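Local structure of chitinase A (4RL3) at residues Y52-N55 with S56-T59; S106-S109 with L110-Y114; Q144-N148 with N149-V153; Y200-A203 with A204-G208; G223-P226 with S227-L230. The protein probably hydrolyses the glycosidic bonds of chitin, the chain described here being the family 18 catalytic domain of a fern class III chitinase. All blocks are in the same frame, centred on the assembly; numbering follows the deposited sequence.

Interaction 1 of 5, residues Y52-N55 with S56-T59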
loop_
_atom_site.group_PDB
_atom_site.type_symbol
_atom_site.label_atom_id
_atom_site.label_comp_id
_atom_site.label_asym_id
_atom_site.label_seq_id
_atom_site.Cartn_x
_atom_site.Cartn_y
_atom_site.Cartn_z
ATOM N N TYR A 52 9.606 6.937 -8.274
ATOM C CA TYR A 52 10.414 7.235 -7.092
ATOM C C TYR A 52 10.556 6.005 -6.201
ATOM O O TYR A 52 10.479 6.087 -4.977
ATOM C CB TYR A 52 9.877 8.447 -6.339
ATOM C CG TYR A 52 9.917 9.698 -7.194
ATOM C CD1 TYR A 52 11.113 10.387 -7.411
ATOM C CD2 TYR A 52 8.768 10.171 -7.815
ATOM C CE1 TYR A 52 11.145 11.515 -8.206
ATOM C CE2 TYR A 52 8.794 11.296 -8.613
ATOM C CZ TYR A 52 9.986 11.967 -8.802
ATOM O OH TYR A 52 10.006 13.094 -9.596
ATOM N N TRP A 53 10.743 4.855 -6.836
ATOM C CA TRP A 53 11.392 3.732 -6.164
ATOM C C TRP A 53 12.723 3.485 -6.850
ATOM O O TRP A 53 13.016 4.066 -7.901
ATOM C CB TRP A 53 10.543 2.458 -6.177
ATOM C CG TRP A 53 10.351 1.821 -7.525
ATOM C CD1 TRP A 53 11.129 0.858 -8.112
ATOM C CD2 TRP A 53 9.275 2.065 -8.427
ATOM N NE1 TRP A 53 10.604 0.500 -9.336
ATOM C CE2 TRP A 53 9.465 1.227 -9.550
ATOM C CE3 TRP A 53 8.155 2.902 -8.393
ATOM C CZ2 TRP A 53 8.586 1.217 -10.631
ATOM C CZ3 TRP A 53 7.291 2.888 -9.471
ATOM C CH2 TRP A 53 7.508 2.055 -10.568
ATOM N N GLN A 54 13.517 2.599 -6.255
ATOM C CA GLN A 54 14.844 2.289 -6.776
ATOM C C GLN A 54 14.747 1.389 -8.000
ATOM O O GLN A 54 15.037 0.189 -7.932
ATOM C CB GLN A 54 15.720 1.653 -5.694
ATOM C CG GLN A 54 17.189 1.646 -6.071
ATOM C CD GLN A 54 18.110 1.165 -4.961
ATOM O OE1 GLN A 54 17.751 0.311 -4.147
ATOM N NE2 GLN A 54 19.326 1.705 -4.934
ATOM N N ASN A 55 14.327 1.984 -9.115
ATOM C CA ASN A 55 14.007 1.215 -10.318
ATOM C C ASN A 55 15.219 0.737 -11.114
ATOM O O ASN A 55 15.068 -0.089 -12.021
ATOM C CB ASN A 55 13.047 1.982 -11.234
ATOM C CG ASN A 55 13.664 3.244 -11.821
ATOM O OD1 ASN A 55 14.338 4.002 -11.127
ATOM N ND2 ASN A 55 13.403 3.486 -13.093
ATOM N N SER A 56 16.412 1.235 -10.787
ATOM C CA SER A 56 17.633 0.652 -11.347
ATOM C C SER A 56 17.888 -0.755 -10.794
ATOM O O SER A 56 18.591 -1.554 -11.427
ATOM C CB SER A 56 18.839 1.537 -11.071
ATOM O OG SER A 56 19.133 1.607 -9.694
ATOM N N VAL A 57 17.302 -1.039 -9.623
ATOM C CA VAL A 57 17.390 -2.348 -8.961
ATOM C C VAL A 57 16.097 -3.131 -9.162
ATOM O O VAL A 57 16.118 -4.286 -9.597
ATOM C CB VAL A 57 17.705 -2.178 -7.456
ATOM C CG1 VAL A 57 17.651 -3.508 -6.722
ATOM C CG2 VAL A 57 19.074 -1.524 -7.299
ATOM N N LEU A 58 14.974 -2.485 -8.854
ATOM C CA LEU A 58 13.647 -3.069 -9.016
ATOM C C LEU A 58 13.149 -2.709 -10.407
ATOM O O LEU A 58 12.306 -1.835 -10.599
ATOM C CB LEU A 58 12.700 -2.586 -7.907
ATOM C CG LEU A 58 13.220 -2.886 -6.488
ATOM C CD1 LEU A 58 12.417 -2.201 -5.390
ATOM C CD2 LEU A 58 13.279 -4.380 -6.214
ATOM N N THR A 59 13.743 -3.372 -11.384
ATOM C CA THR A 59 13.535 -3.105 -12.803
ATOM C C THR A 59 12.336 -3.882 -13.325
ATOM O O THR A 59 11.835 -4.771 -12.663
ATOM C CB THR A 59 14.740 -3.618 -13.607
ATOM O OG1 THR A 59 14.888 -5.018 -13.345
ATOM C CG2 THR A 59 16.022 -2.885 -13.216
#
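Between Q54 and L58 the backbone doubles back on itself, and the Q54 carbonyl oxygen gathers the two amides that close the turn. L58 N donates to Q54 O at 2.8 Å, almost straight at 175° and in the carbonyl plane, whereas V57 N reaches the same Q54 O at 3.1 Å from above that plane. Q54 and L58 are each the centre of an inverse gamma turn, each with a weak bond across it.

The side chain that ties the ends together is the indole of W53. With chi1 at 68° its CG stands between the backbone N and the carbonyl carbon, turning the pyrrole edge toward L58; W53 NE1 donates to L58 O at 3.2 Å, the oxygen lying in the ring plane. Beside this bond W53 CD1 rests on L58 CB at 3.8 Å. A phenylalanine in place of W53 would have no N-H to offer and would probably leave L58 O without this partner and the turn less firmly tied to the ring. Elsewhere in the turn, V57 CG2 lies against the amide carbon of Q54, CD, at 3.7 Å, while Q54 OE1 is taken by G14 N. The ring of Y114 meets W53 edge-to-face, and N55 ND2 bonds to Y114 OH. T59 CG2 sits 3.2 Å from N55 O, and T59 OG1 caps A62 N. The whole is the last part of a TIM-barrel connection, from barrel strand 27-36 through the short antiparallel strand 50-51 to the N-cap of helix 60-69.

Interaction 2 of 5, residues S106-S109 with L110-Y114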
loop_
_atom_site.group_PDB
_atom_site.type_symbol
_atom_site.label_atom_id
_atom_site.label_comp_id
_atom_site.label_asym_id
_atom_site.label_seq_id
_atom_site.Cartn_x
_atom_site.Cartn_y
_atom_site.Cartn_z
ATOM N N SER A 106 -0.750 7.764 -17.679
ATOM C CA SER A 106 0.617 7.556 -17.191
ATOM C C SER A 106 0.767 6.294 -16.348
ATOM O O SER A 106 1.771 5.592 -16.474
ATOM C CB SER A 106 1.178 8.770 -16.466
ATOM O OG SER A 106 0.534 9.017 -15.230
ATOM N N LEU A 107 -0.224 5.975 -15.510
ATOM C CA LEU A 107 -0.136 4.736 -14.726
ATOM C C LEU A 107 -0.382 3.504 -15.590
ATOM O O LEU A 107 0.221 2.464 -15.360
ATOM C CB LEU A 107 -1.066 4.777 -13.513
ATOM C CG LEU A 107 -0.582 5.744 -12.430
ATOM C CD1 LEU A 107 -1.661 5.959 -11.385
ATOM C CD2 LEU A 107 0.700 5.255 -11.772
ATOM N N THR A 108 -1.215 3.617 -16.627
ATOM C CA THR A 108 -1.383 2.495 -17.538
ATOM C C THR A 108 -0.050 2.198 -18.216
ATOM O O THR A 108 0.375 1.044 -18.296
ATOM C CB THR A 108 -2.488 2.752 -18.575
ATOM O OG1 THR A 108 -3.752 2.823 -17.896
ATOM C CG2 THR A 108 -2.551 1.619 -19.606
ATOM N N SER A 109 0.626 3.237 -18.678
ATOM C CA SER A 109 1.936 3.051 -19.304
ATOM C C SER A 109 2.925 2.391 -18.351
ATOM O O SER A 109 3.642 1.478 -18.742
ATOM C CB SER A 109 2.491 4.379 -19.776
ATOM O OG SER A 109 1.639 4.948 -20.761
ATOM N N LEU A 110 2.939 2.852 -17.101
ATOM C CA LEU A 110 3.873 2.341 -16.104
ATOM C C LEU A 110 3.564 0.896 -15.757
ATOM O O LEU A 110 4.468 0.070 -15.641
ATOM C CB LEU A 110 3.827 3.211 -14.843
ATOM C CG LEU A 110 4.816 2.872 -13.728
ATOM C CD1 LEU A 110 6.242 3.149 -14.182
ATOM C CD2 LEU A 110 4.477 3.676 -12.479
ATOM N N ILE A 111 2.281 0.596 -15.584
ATOM C CA ILE A 111 1.830 -0.765 -15.273
ATOM C C ILE A 111 2.207 -1.737 -16.389
ATOM O O ILE A 111 2.682 -2.850 -16.131
ATOM C CB ILE A 111 0.310 -0.776 -15.015
ATOM C CG1 ILE A 111 0.020 -0.134 -13.656
ATOM C CG2 ILE A 111 -0.261 -2.194 -15.058
ATOM C CD1 ILE A 111 -1.399 0.367 -13.484
ATOM N N ASN A 112 2.021 -1.318 -17.634
ATOM C CA ASN A 112 2.413 -2.158 -18.757
ATOM C C ASN A 112 3.924 -2.316 -18.857
ATOM O O ASN A 112 4.395 -3.410 -19.164
ATOM C CB ASN A 112 1.826 -1.612 -20.054
ATOM C CG ASN A 112 0.336 -1.849 -20.143
ATOM O OD1 ASN A 112 -0.189 -2.781 -19.527
ATOM N ND2 ASN A 112 -0.360 -1.014 -20.916
ATOM N N GLN A 113 4.676 -1.259 -18.567
ATOM C CA GLN A 113 6.133 -1.323 -18.630
ATOM C C GLN A 113 6.724 -2.261 -17.588
ATOM O O GLN A 113 7.651 -3.028 -17.883
ATOM C CB GLN A 113 6.739 0.070 -18.438
ATOM C CG GLN A 113 8.260 0.095 -18.568
ATOM C CD GLN A 113 8.882 1.421 -18.211
ATOM O OE1 GLN A 113 8.206 2.360 -17.770
ATOM N NE2 GLN A 113 10.204 1.500 -18.376
ATOM N N TYR A 114 6.202 -2.170 -16.366
ATOM C CA TYR A 114 6.732 -2.910 -15.216
ATOM C C TYR A 114 5.961 -4.208 -14.908
ATOM O O TYR A 114 6.281 -4.887 -13.934
ATOM C CB TYR A 114 6.796 -1.995 -13.978
ATOM C CG TYR A 114 8.038 -1.127 -13.992
ATOM C CD1 TYR A 114 8.103 0.009 -14.773
ATOM C CD2 TYR A 114 9.160 -1.463 -13.225
ATOM C CE1 TYR A 114 9.247 0.778 -14.820
ATOM C CE2 TYR A 114 10.306 -0.692 -13.254
ATOM C CZ TYR A 114 10.349 0.429 -14.048
ATOM O OH TYR A 114 11.497 1.197 -14.105
#
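Contacts between S106-S109 and L110-Y114 are those of successive turns of one alpha helix, 96-114, on the outside of the barrel. Four i to i+4 backbone bonds bridge the two segments: L110 N to S106 O, I111 N to L107 O (2.8 Å), N112 N to T108 O and Q113 N to S109 O.

The inward face is apolar. L110 holds CG anti to its backbone N (chi1 -176°), whereas L107 holds it anti to the carbonyl carbon, and these different leans bring L107 CD2 to 4.2 Å from L110 CD2. I111 folds over the turn behind it, its CG1 3.1 Å from L107 O, and both leucines are buried: L107 packs on F49 and L141, L110 on W53 and I51. T108 stands at the border, against L145 and V150, and runs side by side with N112, T108 CG2 lying 3.7 Å from N112 ND2; its hydroxyl is bonded to V104 O. Toward solvent come S109, N112 and Q113, with S109 OG bonded to S105 O. Such a division, leucine and isoleucine on one face and serine, asparagine and glutamine on another, is that of an amphipathic helix of the outer layer of a TIM barrel.

Interaction 3 of 5, residues Q144-N148 with N149-V153. With EDO (1,2-ethanediol), chain D.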
loop_
_atom_site.group_PDB
_atom_site.type_symbol
_atom_site.label_atom_id
_atom_site.label_comp_id
_atom_site.label_asym_id
_atom_site.label_seq_id
_atom_site.Cartn_x
_atom_site.Cartn_y
_atom_site.Cartn_z
ATOM N N GLN A 144 -11.640 3.669 -13.821
ATOM C CA GLN A 144 -11.167 3.533 -15.197
ATOM C C GLN A 144 -10.124 2.427 -15.358
ATOM O O GLN A 144 -10.171 1.677 -16.333
ATOM C CB GLN A 144 -10.586 4.837 -15.713
ATOM C CG GLN A 144 -11.610 5.903 -16.031
ATOM C CD GLN A 144 -11.038 7.027 -16.884
ATOM O OE1 GLN A 144 -10.238 6.801 -17.800
ATOM N NE2 GLN A 144 -11.492 8.229 -16.626
ATOM N N LEU A 145 -9.165 2.321 -14.435
ATOM C CA LEU A 145 -8.164 1.265 -14.561
ATOM C C LEU A 145 -8.802 -0.116 -14.471
ATOM O O LEU A 145 -8.347 -1.036 -15.152
ATOM C CB LEU A 145 -7.055 1.410 -13.525
ATOM C CG LEU A 145 -6.109 2.603 -13.715
ATOM C CD1 LEU A 145 -5.195 2.699 -12.509
ATOM C CD2 LEU A 145 -5.277 2.519 -14.987
ATOM N N LYS A 146 -9.843 -0.260 -13.647
ATOM C CA LYS A 146 -10.585 -1.514 -13.562
ATOM C C LYS A 146 -11.376 -1.787 -14.837
ATOM O O LYS A 146 -11.301 -2.892 -15.393
ATOM C CB LYS A 146 -11.506 -1.524 -12.336
ATOM C CG LYS A 146 -10.773 -1.714 -11.013
ATOM C CD LYS A 146 -10.254 -3.120 -10.831
ATOM C CE LYS A 146 -9.603 -3.308 -9.465
ATOM N NZ LYS A 146 -10.614 -3.385 -8.367
ATOM N N ALA A 147 -12.107 -0.784 -15.310
ATOM C CA ALA A 147 -12.953 -0.955 -16.498
ATOM C C ALA A 147 -12.107 -1.253 -17.734
ATOM O O ALA A 147 -12.506 -2.059 -18.597
ATOM C CB ALA A 147 -13.807 0.278 -16.719
ATOM N N ASN A 148 -10.927 -0.635 -17.799
ATOM C CA ASN A 148 -10.009 -0.824 -18.921
ATOM C C ASN A 148 -9.235 -2.149 -18.836
ATOM O O ASN A 148 -8.433 -2.436 -19.719
ATOM C CB ASN A 148 -9.005 0.336 -19.003
ATOM C CG ASN A 148 -9.652 1.689 -19.304
ATOM O OD1 ASN A 148 -10.842 1.790 -19.649
ATOM N ND2 ASN A 148 -8.857 2.750 -19.173
ATOM N N ASN A 149 -9.461 -2.930 -17.774
ATOM C CA ASN A 149 -8.784 -4.211 -17.545
ATOM C C ASN A 149 -7.273 -4.075 -17.361
ATOM O O ASN A 149 -6.507 -4.987 -17.688
ATOM C CB ASN A 149 -9.127 -5.193 -18.670
ATOM C CG ASN A 149 -10.624 -5.321 -18.874
ATOM O OD1 ASN A 149 -11.359 -5.565 -17.918
ATOM N ND2 ASN A 149 -11.091 -5.123 -20.105
ATOM N N VAL A 150 -6.854 -2.944 -16.800
ATOM C CA VAL A 150 -5.440 -2.637 -16.634
ATOM C C VAL A 150 -4.900 -3.181 -15.299
ATOM O O VAL A 150 -3.711 -3.548 -15.197
ATOM C CB VAL A 150 -5.196 -1.110 -16.722
ATOM C CG1 VAL A 150 -3.748 -0.764 -16.415
ATOM C CG2 VAL A 150 -5.569 -0.583 -18.100
ATOM N N ILE A 151 -5.766 -3.231 -14.287
ATOM C CA ILE A 151 -5.397 -3.720 -12.949
ATOM C C ILE A 151 -6.412 -4.728 -12.454
ATOM O O ILE A 151 -7.585 -4.663 -12.823
ATOM C CB ILE A 151 -5.307 -2.579 -11.906
ATOM C CG1 ILE A 151 -6.667 -1.890 -11.666
ATOM C CG2 ILE A 151 -4.225 -1.576 -12.307
ATOM C CD1 ILE A 151 -6.635 -0.818 -10.593
ATOM N N SER A 152 -5.942 -5.653 -11.617
ATOM C CA SER A 152 -6.808 -6.592 -10.910
ATOM C C SER A 152 -7.019 -6.205 -9.449
ATOM O O SER A 152 -7.969 -6.668 -8.838
ATOM C CB SER A 152 -6.243 -8.015 -10.977
ATOM O OG SER A 152 -4.996 -8.145 -10.324
ATOM N N VAL A 153 -6.151 -5.366 -8.879
ATOM C CA VAL A 153 -6.240 -5.030 -7.438
ATOM C C VAL A 153 -6.039 -3.543 -7.217
ATOM O O VAL A 153 -5.045 -2.988 -7.665
ATOM C CB VAL A 153 -5.200 -5.805 -6.596
ATOM C CG1 VAL A 153 -5.395 -5.544 -5.094
ATOM C CG2 VAL A 153 -5.257 -7.300 -6.898
HETATM C C1 EDO D . -12.981 -6.374 -8.441
HETATM O O1 EDO D . -11.570 -6.251 -8.295
HETATM C C2 EDO D . -13.645 -5.035 -8.149
HETATM O O2 EDO D . -13.331 -4.079 -9.170
HETATM O O HOH W 1 -9.901 -5.058 -14.348
#
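V150 N and N149 N both turn back into the last turn of helix 131-147, the pair of bonds that defines a Schellman motif. V150 N donates to L145 O at 2.9 Å, nearly along the C=O axis, and N149 N to K146 O at 3.0 Å from above the carbonyl plane. Positive phi at N149 (63°) makes the reversal possible, and a weak third bond runs from I151 N to L145 O. A water donates to both K146 O and I151 O, bridging the helix end and the outgoing chain.

K146 starts out away from the following segment, but a bend at chi2 (-72°) brings its aliphatic part across I151 at about a right angle, CD lying 3.9 Å from I151 CG1, and a second at chi4 turns NZ aside toward its polar partners. Its ammonium group forms a salt bridge with D178 and a hydrogen bond to V176 O; it also donates to both oxygens of an ethanediol, probably from the crystallisation liquor, at 2.9 Å (NZ to O2) and 3.0 Å (NZ to O1), so that four acceptors must share three hydrogens. A serine in place of K146 would probably leave D178 without its charged mate and uncover the flank of I151. Further inward L145 is the common apolar support: it packs on T108 of helix 96-114, and its CD2 and CB receive V150, which closes the motif, and I151 just after it. I151 CD1 settles 3.7 Å from L145 CB, and V150 CG1 lies against L145 CD2 at 3.9 Å.

Interaction 4 of 5, residues Y200-A203 with A204-G208; sequences YNTA and ASKYG
Y200 and A204 meet on the tightly packed face of helix 193-206, and the solvent side of the same helix is held differently. On the buried face A204 N donates to Y200 O at 2.8 Å, and the tyrosine, its CG anti to the backbone N (chi1 177°), swings its ring back so that CE1 comes within 3.9 Å of A204 CB. A203 and A204 are both buried, consistent with a helix face lying close to its neighbours.

The outer face relies on polar groups. S205 OG, placed at chi1 79° between its backbone N and carbonyl carbon, donates to T202 O at 2.6 Å. K206 stretches alongside T202, the two pointing the same way with T202 CG2 3.9 Å from K206 CE; its NZ continues to a salt bridge with E163.

At its end the helix turns back inward: K206 N bonds to A203 O from above the carbonyl plane, and an edge of the Y207 ring faces that same oxygen, CD2 lying 3.5 Å away. Inside, A203 packs on F182 and F184, Y200 OH reaches V213 O ahead of strand 215-218, and Y207 lies against Y166 and T167 of the adjacent helix 163-173.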
loop_
_atom_site.group_PDB
_atom_site.type_symbol
_atom_site.label_atom_id
_atom_site.label_comp_id
_atom_site.label_asym_id
_atom_site.label_seq_id
_atom_site.Cartn_x
_atom_site.Cartn_y
_atom_site.Cartn_z
ATOM N N TYR A 200 -8.104 -2.473 15.724
ATOM C CA TYR A 200 -8.462 -3.100 14.469
ATOM C C TYR A 200 -9.980 -3.084 14.265
ATOM O O TYR A 200 -10.463 -2.762 13.180
ATOM C CB TYR A 200 -7.909 -4.541 14.377
ATOM C CG TYR A 200 -8.367 -5.190 13.094
ATOM C CD1 TYR A 200 -9.609 -5.816 13.018
ATOM C CD2 TYR A 200 -7.600 -5.111 11.938
ATOM C CE1 TYR A 200 -10.057 -6.362 11.832
ATOM C CE2 TYR A 200 -8.044 -5.653 10.748
ATOM C CZ TYR A 200 -9.272 -6.280 10.706
ATOM O OH TYR A 200 -9.756 -6.800 9.527
ATOM N N ASN A 201 -10.739 -3.447 15.298
ATOM C CA ASN A 201 -12.194 -3.410 15.200
ATOM C C ASN A 201 -12.721 -2.015 14.882
ATOM O O ASN A 201 -13.605 -1.850 14.056
ATOM C CB ASN A 201 -12.831 -3.968 16.478
ATOM C CG ASN A 201 -12.957 -5.478 16.441
ATOM O OD1 ASN A 201 -14.021 -6.007 16.096
ATOM N ND2 ASN A 201 -11.859 -6.187 16.742
ATOM N N THR A 202 -12.143 -0.997 15.499
ATOM C CA THR A 202 -12.587 0.361 15.252
ATOM C C THR A 202 -12.304 0.777 13.809
ATOM O O THR A 202 -13.178 1.326 13.123
ATOM C CB THR A 202 -11.925 1.336 16.235
ATOM O OG1 THR A 202 -12.399 1.063 17.570
ATOM C CG2 THR A 202 -12.257 2.778 15.863
ATOM N N ALA A 203 -11.083 0.525 13.346
ATOM C CA ALA A 203 -10.729 0.849 11.961
ATOM C C ALA A 203 -11.582 0.061 10.976
ATOM O O ALA A 203 -12.113 0.608 9.991
ATOM C CB ALA A 203 -9.254 0.577 11.711
ATOM N N ALA A 204 -11.759 -1.225 11.248
ATOM C CA ALA A 204 -12.574 -2.051 10.371
ATOM C C ALA A 204 -14.009 -1.515 10.264
ATOM O O ALA A 204 -14.602 -1.525 9.178
ATOM C CB ALA A 204 -12.570 -3.496 10.849
ATOM N N SER A 205 -14.561 -1.009 11.368
ATOM C CA SER A 205 -15.924 -0.465 11.367
ATOM C C SER A 205 -16.110 0.731 10.425
ATOM O O SER A 205 -17.232 0.997 9.988
ATOM C CB SER A 205 -16.351 -0.073 12.788
ATOM O OG SER A 205 -15.798 1.162 13.175
ATOM N N LYS A 206 -15.015 1.430 10.112
ATOM C CA LYS A 206 -15.027 2.613 9.242
ATOM C C LYS A 206 -14.790 2.298 7.771
ATOM O O LYS A 206 -15.020 3.161 6.912
ATOM C CB LYS A 206 -13.947 3.599 9.699
ATOM C CG LYS A 206 -14.152 4.102 11.119
ATOM C CD LYS A 206 -12.922 4.808 11.656
ATOM C CE LYS A 206 -13.162 5.304 13.075
ATOM N NZ LYS A 206 -11.953 5.962 13.639
ATOM N N TYR A 207 -14.346 1.069 7.486
ATOM C CA TYR A 207 -13.935 0.664 6.138
ATOM C C TYR A 207 -14.609 -0.642 5.727
ATOM O O TYR A 207 -13.975 -1.564 5.188
ATOM C CB TYR A 207 -12.410 0.578 6.051
ATOM C CG TYR A 207 -11.793 1.945 6.055
ATOM C CD1 TYR A 207 -11.801 2.719 4.895
ATOM C CD2 TYR A 207 -11.239 2.490 7.204
ATOM C CE1 TYR A 207 -11.259 3.987 4.881
ATOM C CE2 TYR A 207 -10.683 3.758 7.196
ATOM C CZ TYR A 207 -10.704 4.500 6.022
ATOM O OH TYR A 207 -10.173 5.771 5.995
ATOM N N GLY A 208 -15.907 -0.713 6.001
ATOM C CA GLY A 208 -16.750 -1.772 5.462
ATOM C C GLY A 208 -16.959 -2.985 6.350
ATOM O O GLY A 208 -17.666 -3.912 5.955
#

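Interaction 5 of 5, residues G223-P226 with S227-L230; sequences GPAP and STVL
P224 CB touches V229 CG2 at 3.6 Å, so the proline just before the N-cap rests on the first turn of the helix it precedes. The methyl gets there because V229 holds CG2 anti to its carbonyl carbon and beside its backbone N, which also brings CG2 to 3.5 Å from A225 O. That oxygen accepts V229 N at 2.9 Å, a bond close to straight at 167°, and the next one follows from L230 N to P226 O at 2.8 Å. L230 curls over the same carbonyl, its CG 3.3 Å from P226 O. Nearby, A225 CB stands 3.9 Å from T228 OG1.

This shell is positioned by the start of helix 226-238. A225 occupies the N-cap position, and P226, the first helical residue, has no amide hydrogen, which costs nothing where no preceding turn offers an acceptor. Proline at the first helical position is a familiar feature of helix starts. Further out, P226 and L230 lean on Y262 of helix 261-271, L230 also touching Q265 and A266; P226, V229 and L230 lie over F217 of strand 215-218, and T228 and V229 meet A193 and Y196 of helix 193-206, respectively.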
loop_
_atom_site.group_PDB
_atom_site.type_symbol
_atom_site.label_atom_id
_atom_site.label_comp_id
_atom_site.label_asym_id
_atom_site.label_seq_id
_atom_site.Cartn_x
_atom_site.Cartn_y
_atom_site.Cartn_z
ATOM N N GLY A 223 5.584 2.213 15.796
ATOM C CA GLY A 223 4.312 1.550 16.022
ATOM C C GLY A 223 4.356 0.346 16.944
ATOM O O GLY A 223 5.395 0.038 17.552
ATOM N N PRO A 224 3.217 -0.360 17.057
ATOM C CA PRO A 224 3.142 -1.548 17.903
ATOM C C PRO A 224 4.208 -2.577 17.518
ATOM O O PRO A 224 4.492 -2.759 16.337
ATOM C CB PRO A 224 1.730 -2.069 17.645
ATOM C CG PRO A 224 0.952 -0.872 17.190
ATOM C CD PRO A 224 1.936 -0.096 16.371
ATOM N N ALA A 225 4.810 -3.222 18.509
ATOM C CA ALA A 225 5.837 -4.216 18.253
ATOM C C ALA A 225 5.305 -5.336 17.356
ATOM O O ALA A 225 4.224 -5.865 17.592
ATOM C CB ALA A 225 6.341 -4.795 19.568
ATOM N N PRO A 226 6.072 -5.711 16.321
ATOM C CA PRO A 226 5.629 -6.786 15.441
ATOM C C PRO A 226 5.191 -8.074 16.131
ATOM O O PRO A 226 4.180 -8.662 15.740
ATOM C CB PRO A 226 6.859 -7.033 14.558
ATOM C CG PRO A 226 7.476 -5.689 14.452
ATOM C CD PRO A 226 7.276 -5.044 15.798
ATOM N N SER A 227 5.935 -8.526 17.147
ATOM C CA SER A 227 5.567 -9.750 17.849
ATOM C C SER A 227 4.204 -9.604 18.530
ATOM O O SER A 227 3.402 -10.528 18.546
ATOM C CB SER A 227 6.632 -10.137 18.877
ATOM O OG SER A 227 6.813 -9.122 19.838
ATOM N N THR A 228 3.931 -8.410 19.036
ATOM C CA THR A 228 2.650 -8.115 19.678
ATOM C C THR A 228 1.523 -8.079 18.648
ATOM O O THR A 228 0.442 -8.635 18.859
ATOM C CB THR A 228 2.745 -6.792 20.439
ATOM O OG1 THR A 228 3.709 -6.944 21.485
ATOM C CG2 THR A 228 1.392 -6.383 21.028
ATOM N N VAL A 229 1.781 -7.433 17.522
ATOM C CA VAL A 229 0.799 -7.426 16.449
ATOM C C VAL A 229 0.492 -8.840 15.956
ATOM O O VAL A 229 -0.670 -9.180 15.707
ATOM C CB VAL A 229 1.258 -6.545 15.269
ATOM C CG1 VAL A 229 0.273 -6.658 14.113
ATOM C CG2 VAL A 229 1.397 -5.103 15.717
ATOM N N LEU A 230 1.526 -9.673 15.819
ATOM C CA LEU A 230 1.323 -11.040 15.363
ATOM C C LEU A 230 0.447 -11.834 16.337
ATOM O O LEU A 230 -0.407 -12.611 15.915
ATOM C CB LEU A 230 2.664 -11.735 15.073
ATOM C CG LEU A 230 3.346 -11.197 13.810
ATOM C CD1 LEU A 230 4.842 -11.472 13.805
ATOM C CD2 LEU A 230 2.677 -11.742 12.562
#

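The five contacts come in series along the chain, each an illustration of how a TIM barrel secures its outer layer. Interactions 1, 2 and 3 form one neighbourhood: interaction 2, on helix 96-114, touches interaction 1 through Y114 and interaction 3 through T108 and I111, their centres being about 14 Å and about 12 Å from its own. Interactions 4 and 5 lie on the far side of the chain's centre from interaction 2, about 19 Å apart between centres and not touching, though helix 193-206 meets helix 226-238. Together they show helix starts, middles and ends fastened locally around a parallel strand barrel, their centres all about 17 or 18 Å from the centre of the chain.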